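Local coordinates for protein FAD synthase (Thermoplasma volcanium GSS1, PDB 3GLV) that probably catalyses the transfer of the AMP portion of ATP to flavin mononucleotide, making the coenzyme FAD and releasing diphosphate, at residues Asp12-His15 with Leu16-His20; Glu101-Ser104 with Lys105-Lys108. One frame throughout, in Å; residues are numbered along the deposited sequence.

Contact 1. Residues Asp12-His15 with Leu16-His20; sequences DILH and LGHIH. With SO4 (sulfate ion), chain C.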
loop_
_atom_site.group_PDB
_atom_site.type_symbol
_atom_site.label_atom_id
_atom_site.label_comp_id
_atom_site.label_asym_id
_atom_site.label_seq_id
_atom_site.Cartn_x
_atom_site.Cartn_y
_atom_site.Cartn_z
ATOM N N ASP A 12 0.617 -10.732 3.135
ATOM C CA ASP A 12 1.361 -11.292 1.998
ATOM C C ASP A 12 1.029 -10.529 0.704
ATOM O O ASP A 12 1.903 -9.849 0.115
ATOM C CB ASP A 12 1.092 -12.788 1.861
ATOM C CG ASP A 12 2.019 -13.467 0.901
ATOM O OD1 ASP A 12 3.181 -12.994 0.677
ATOM O OD2 ASP A 12 1.574 -14.537 0.399
ATOM N N ILE A 13 -0.216 -10.614 0.285
ATOM C CA ILE A 13 -0.689 -9.845 -0.864
ATOM C C ILE A 13 -1.618 -8.787 -0.335
ATOM O O ILE A 13 -2.694 -9.145 0.197
ATOM C CB ILE A 13 -1.459 -10.702 -1.869
ATOM C CG1 ILE A 13 -0.615 -11.872 -2.356
ATOM C CG2 ILE A 13 -1.969 -9.830 -3.109
ATOM C CD1 ILE A 13 0.665 -11.414 -2.982
ATOM N N LEU A 14 -1.238 -7.511 -0.465
ATOM C CA LEU A 14 -2.062 -6.438 0.146
ATOM C C LEU A 14 -3.398 -6.347 -0.545
ATOM O O LEU A 14 -3.488 -6.399 -1.795
ATOM C CB LEU A 14 -1.388 -5.054 0.123
ATOM C CG LEU A 14 -0.342 -4.699 1.176
ATOM C CD1 LEU A 14 0.240 -3.314 1.026
ATOM C CD2 LEU A 14 -0.976 -4.884 2.595
ATOM N N HIS A 15 -4.445 -6.222 0.254
ATOM C CA HIS A 15 -5.762 -6.008 -0.284
ATOM C C HIS A 15 -6.603 -5.098 0.623
ATOM O O HIS A 15 -6.137 -4.686 1.671
ATOM C CB HIS A 15 -6.419 -7.318 -0.522
ATOM C CG HIS A 15 -6.569 -8.155 0.689
ATOM N ND1 HIS A 15 -7.340 -7.775 1.769
ATOM C CD2 HIS A 15 -6.044 -9.367 1.006
ATOM C CE1 HIS A 15 -7.310 -8.726 2.687
ATOM N NE2 HIS A 15 -6.521 -9.699 2.256
ATOM N N LEU A 16 -7.829 -4.781 0.203
ATOM C CA LEU A 16 -8.611 -3.765 0.886
ATOM C C LEU A 16 -9.105 -4.216 2.277
ATOM O O LEU A 16 -9.467 -3.380 3.123
ATOM C CB LEU A 16 -9.767 -3.249 0.009
ATOM C CG LEU A 16 -9.309 -2.273 -1.101
ATOM C CD1 LEU A 16 -10.413 -1.894 -2.034
ATOM C CD2 LEU A 16 -8.683 -0.998 -0.533
ATOM N N GLY A 17 -9.125 -5.518 2.509
ATOM C CA GLY A 17 -9.382 -6.062 3.863
ATOM C C GLY A 17 -8.303 -5.656 4.856
ATOM O O GLY A 17 -8.585 -5.276 6.013
ATOM N N HIS A 18 -7.048 -5.722 4.395
ATOM C CA HIS A 18 -5.968 -5.309 5.183
ATOM C C HIS A 18 -6.120 -3.807 5.430
ATOM O O HIS A 18 -5.928 -3.335 6.545
ATOM C CB HIS A 18 -4.624 -5.545 4.465
ATOM C CG HIS A 18 -4.275 -6.971 4.284
ATOM N ND1 HIS A 18 -3.836 -7.462 3.075
ATOM C CD2 HIS A 18 -4.244 -8.015 5.164
ATOM C CE1 HIS A 18 -3.564 -8.757 3.214
ATOM N NE2 HIS A 18 -3.782 -9.114 4.473
ATOM N N ILE A 19 -6.367 -3.039 4.378
ATOM C CA ILE A 19 -6.515 -1.605 4.510
ATOM C C ILE A 19 -7.602 -1.277 5.541
ATOM O O ILE A 19 -7.426 -0.362 6.370
ATOM C CB ILE A 19 -6.891 -0.945 3.177
ATOM C CG1 ILE A 19 -5.776 -1.140 2.124
ATOM C CG2 ILE A 19 -7.180 0.571 3.382
ATOM C CD1 ILE A 19 -4.335 -0.750 2.666
ATOM N N HIS A 20 -8.740 -1.981 5.504
ATOM C CA HIS A 20 -9.815 -1.654 6.484
ATOM C C HIS A 20 -9.288 -1.966 7.912
ATOM O O HIS A 20 -9.485 -1.171 8.819
ATOM C CB HIS A 20 -11.069 -2.416 6.194
ATOM C CG HIS A 20 -12.144 -2.330 7.247
ATOM N ND1 HIS A 20 -13.062 -1.292 7.291
ATOM C CD2 HIS A 20 -12.557 -3.236 8.177
ATOM C CE1 HIS A 20 -13.932 -1.527 8.268
ATOM N NE2 HIS A 20 -13.659 -2.704 8.816
HETATM S S SO4 C . -3.210 -11.652 7.337
HETATM O O1 SO4 C . -3.571 -12.970 6.789
HETATM O O2 SO4 C . -2.430 -11.886 8.552
HETATM O O3 SO4 C . -2.301 -10.957 6.396
HETATM O O4 SO4 C . -4.515 -11.046 7.618
#
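The imidazoles of His15 and His18 stack face to face, their centroids 3.7 Å apart and their planes 18° from parallel. ND1 of His18 lies over the centre of the His15 ring, while NE2 of His15 is displaced toward the rim of the other ring. The same His18 ND1 accepts a hydrogen bond from His15 N (3.1 Å), and on the other side of the ring His18 NE2 donates to sulfate O3, 3.0 Å away. His15 turns its CG between its own N and carbonyl carbon (chi1 60°), which places ND1 where it accepts a weak capping bond from Gly17 N (3.0 Å); with the His15 N bond this completes a capping box at the start of helix 16-26. Further out, Phe11 meets the His18 ring edge-to-face, and backbone N of Val10 and Phe11 also hold the sulfate. Were His18 an alanine, His15 N would probably lose this acceptor and sulfate O3 this donor, and one face of the His15 ring its stacking partner. Residues 15-18 form the HIGH-type motif of nucleotidyltransferases, inferred to bind ATP; the sulfate, probably from the crystallisation liquor, is consistent with a place for a nucleotide phosphate.

Contact 2. Residues Glu101-Ser104 with Lys105-Lys108; sequences ELQS and KINK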
loop_
_atom_site.group_PDB
_atom_site.type_symbol
_atom_site.label_atom_id
_atom_site.label_comp_id
_atom_site.label_asym_id
_atom_site.label_seq_id
_atom_site.Cartn_x
_atom_site.Cartn_y
_atom_site.Cartn_z
ATOM N N GLU A 101 -8.693 -15.369 24.695
ATOM C CA GLU A 101 -7.408 -15.965 25.084
ATOM C C GLU A 101 -6.382 -14.894 25.448
ATOM O O GLU A 101 -5.670 -15.025 26.416
ATOM C CB GLU A 101 -6.860 -16.735 23.902
ATOM C CG GLU A 101 -5.850 -17.801 24.192
ATOM C CD GLU A 101 -5.986 -18.949 23.162
ATOM O OE1 GLU A 101 -6.258 -18.666 21.966
ATOM O OE2 GLU A 101 -5.848 -20.130 23.543
ATOM N N LEU A 102 -6.315 -13.843 24.627
ATOM C CA LEU A 102 -5.389 -12.739 24.891
ATOM C C LEU A 102 -5.793 -11.993 26.182
ATOM O O LEU A 102 -4.934 -11.582 26.973
ATOM C CB LEU A 102 -5.333 -11.785 23.712
ATOM C CG LEU A 102 -4.358 -10.606 23.860
ATOM C CD1 LEU A 102 -2.894 -11.087 24.050
ATOM C CD2 LEU A 102 -4.497 -9.629 22.664
ATOM N N GLN A 103 -7.101 -11.850 26.384
ATOM C CA GLN A 103 -7.603 -11.202 27.556
ATOM C C GLN A 103 -7.192 -11.950 28.833
ATOM O O GLN A 103 -6.779 -11.307 29.791
ATOM C CB GLN A 103 -9.117 -11.051 27.494
ATOM C CG GLN A 103 -9.650 -10.222 28.604
ATOM C CD GLN A 103 -9.210 -8.769 28.509
ATOM O OE1 GLN A 103 -9.422 -8.118 27.492
ATOM N NE2 GLN A 103 -8.595 -8.256 29.579
ATOM N N SER A 104 -7.283 -13.283 28.852
ATOM C CA SER A 104 -6.845 -14.058 30.043
ATOM C C SER A 104 -5.374 -13.845 30.332
ATOM O O SER A 104 -4.999 -13.746 31.485
ATOM C CB SER A 104 -7.034 -15.574 29.889
ATOM O OG SER A 104 -8.410 -15.894 29.717
ATOM N N LYS A 105 -4.545 -13.811 29.282
ATOM C CA LYS A 105 -3.108 -13.545 29.476
ATOM C C LYS A 105 -2.850 -12.178 30.141
ATOM O O LYS A 105 -2.129 -12.089 31.140
ATOM C CB LYS A 105 -2.362 -13.624 28.154
ATOM C CG LYS A 105 -2.270 -15.062 27.598
ATOM C CD LYS A 105 -1.217 -15.158 26.422
ATOM C CE LYS A 105 -1.167 -16.582 25.786
ATOM N NZ LYS A 105 -2.391 -16.905 25.043
ATOM N N ILE A 106 -3.511 -11.150 29.599
ATOM C CA ILE A 106 -3.458 -9.786 30.110
ATOM C C ILE A 106 -3.846 -9.738 31.563
ATOM O O ILE A 106 -3.122 -9.163 32.372
ATOM C CB ILE A 106 -4.414 -8.800 29.302
ATOM C CG1 ILE A 106 -3.919 -8.549 27.904
ATOM C CG2 ILE A 106 -4.573 -7.409 29.974
ATOM C CD1 ILE A 106 -2.495 -8.816 27.768
ATOM N N ASN A 107 -4.992 -10.340 31.876
ATOM C CA ASN A 107 -5.535 -10.320 33.206
ATOM C C ASN A 107 -4.610 -11.026 34.200
ATOM O O ASN A 107 -4.438 -10.530 35.279
ATOM C CB ASN A 107 -6.896 -11.040 33.272
ATOM C CG ASN A 107 -8.018 -10.290 32.523
ATOM O OD1 ASN A 107 -7.831 -9.172 32.073
ATOM N ND2 ASN A 107 -9.196 -10.930 32.397
ATOM N N LYS A 108 -4.064 -12.195 33.861
ATOM C CA LYS A 108 -3.181 -12.900 34.786
ATOM C C LYS A 108 -1.975 -12.032 35.135
ATOM O O LYS A 108 -1.558 -11.962 36.289
ATOM C CB LYS A 108 -2.716 -14.251 34.200
ATOM C CG LYS A 108 -1.683 -14.966 35.068
ATOM C CD LYS A 108 -1.374 -16.399 34.604
ATOM C CE LYS A 108 -0.314 -17.042 35.513
ATOM N NZ LYS A 108 0.102 -18.425 35.078
#
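Different choices at chi1 bring Gln103 and Asn107 together one helical turn apart: CG of Gln103 is anti to its backbone N (-172°), whereas CG of Asn107 is anti to its carbonyl carbon (-69°). A bend at chi2 then folds the Gln103 chain over toward the next turn, and its NE2 donates to Asn107 OD1 at 2.8 Å. The oxygen lies in the amide plane of Gln103, but NE2 approaches the Asn107 carbonyl from a direction tilted 34° out of that group's plane; the two amides are not coplanar. Beneath this side-chain link runs the backbone bond from Asn107 N to Gln103 O (2.9 Å), so the same i, i+4 pair is joined twice.

Neighbouring pairs repeat the spacing with other chemistry. Ile106 N bonds to Leu102 O at 3.0 Å, and CD1 of Leu102 and CD1 of Ile106 approach loosely, 4.4 Å apart, on the buried face, where Leu102 also packs on Ile115 and on Met77 of helix 77-84. Glu101 and Lys105 run side by side in the same direction, with Lys105 NZ 3.7 Å from Glu101 CG. The charged ends stay apart, Glu101 OE2 and Lys105 NZ being 5.0 Å from each other, and the backbone bond between these residues is weak.

Helix 96-109 is thus amphipathic and forms the crossover of the beta-alpha-beta unit between strands 88-91 and 114-117. At the edge of its outer face, where Gln103 also packs on Ile115, a neutral amide bond probably steadies both side chains, while the opposite charges of Glu101 and Lys105 probably attract only at a distance.

In the fold
Both contacts are local, each tied to a helix of the same parallel-sheet nucleotidyltransferase domain, yet they lie on opposite sides of the chain's centre, with their own centres about 28 Å apart. Contact 1 marks a helix beginning, where the loop after strand 4-9 enters helix 16-26; contact 2 lies within helix 96-109 and is the more surface-lying, with Ser104, Lys105, Asn107 and Lys108 exposed, whereas no touching residue of contact 1 is. Location sets the chemistry: the first joins aromatic rings, capping bonds and an anion at the inferred ATP site and packs against the second subunit; the second, away from that site, combines regular i, i+4 bonds with an apolar inner face and a polar outer one.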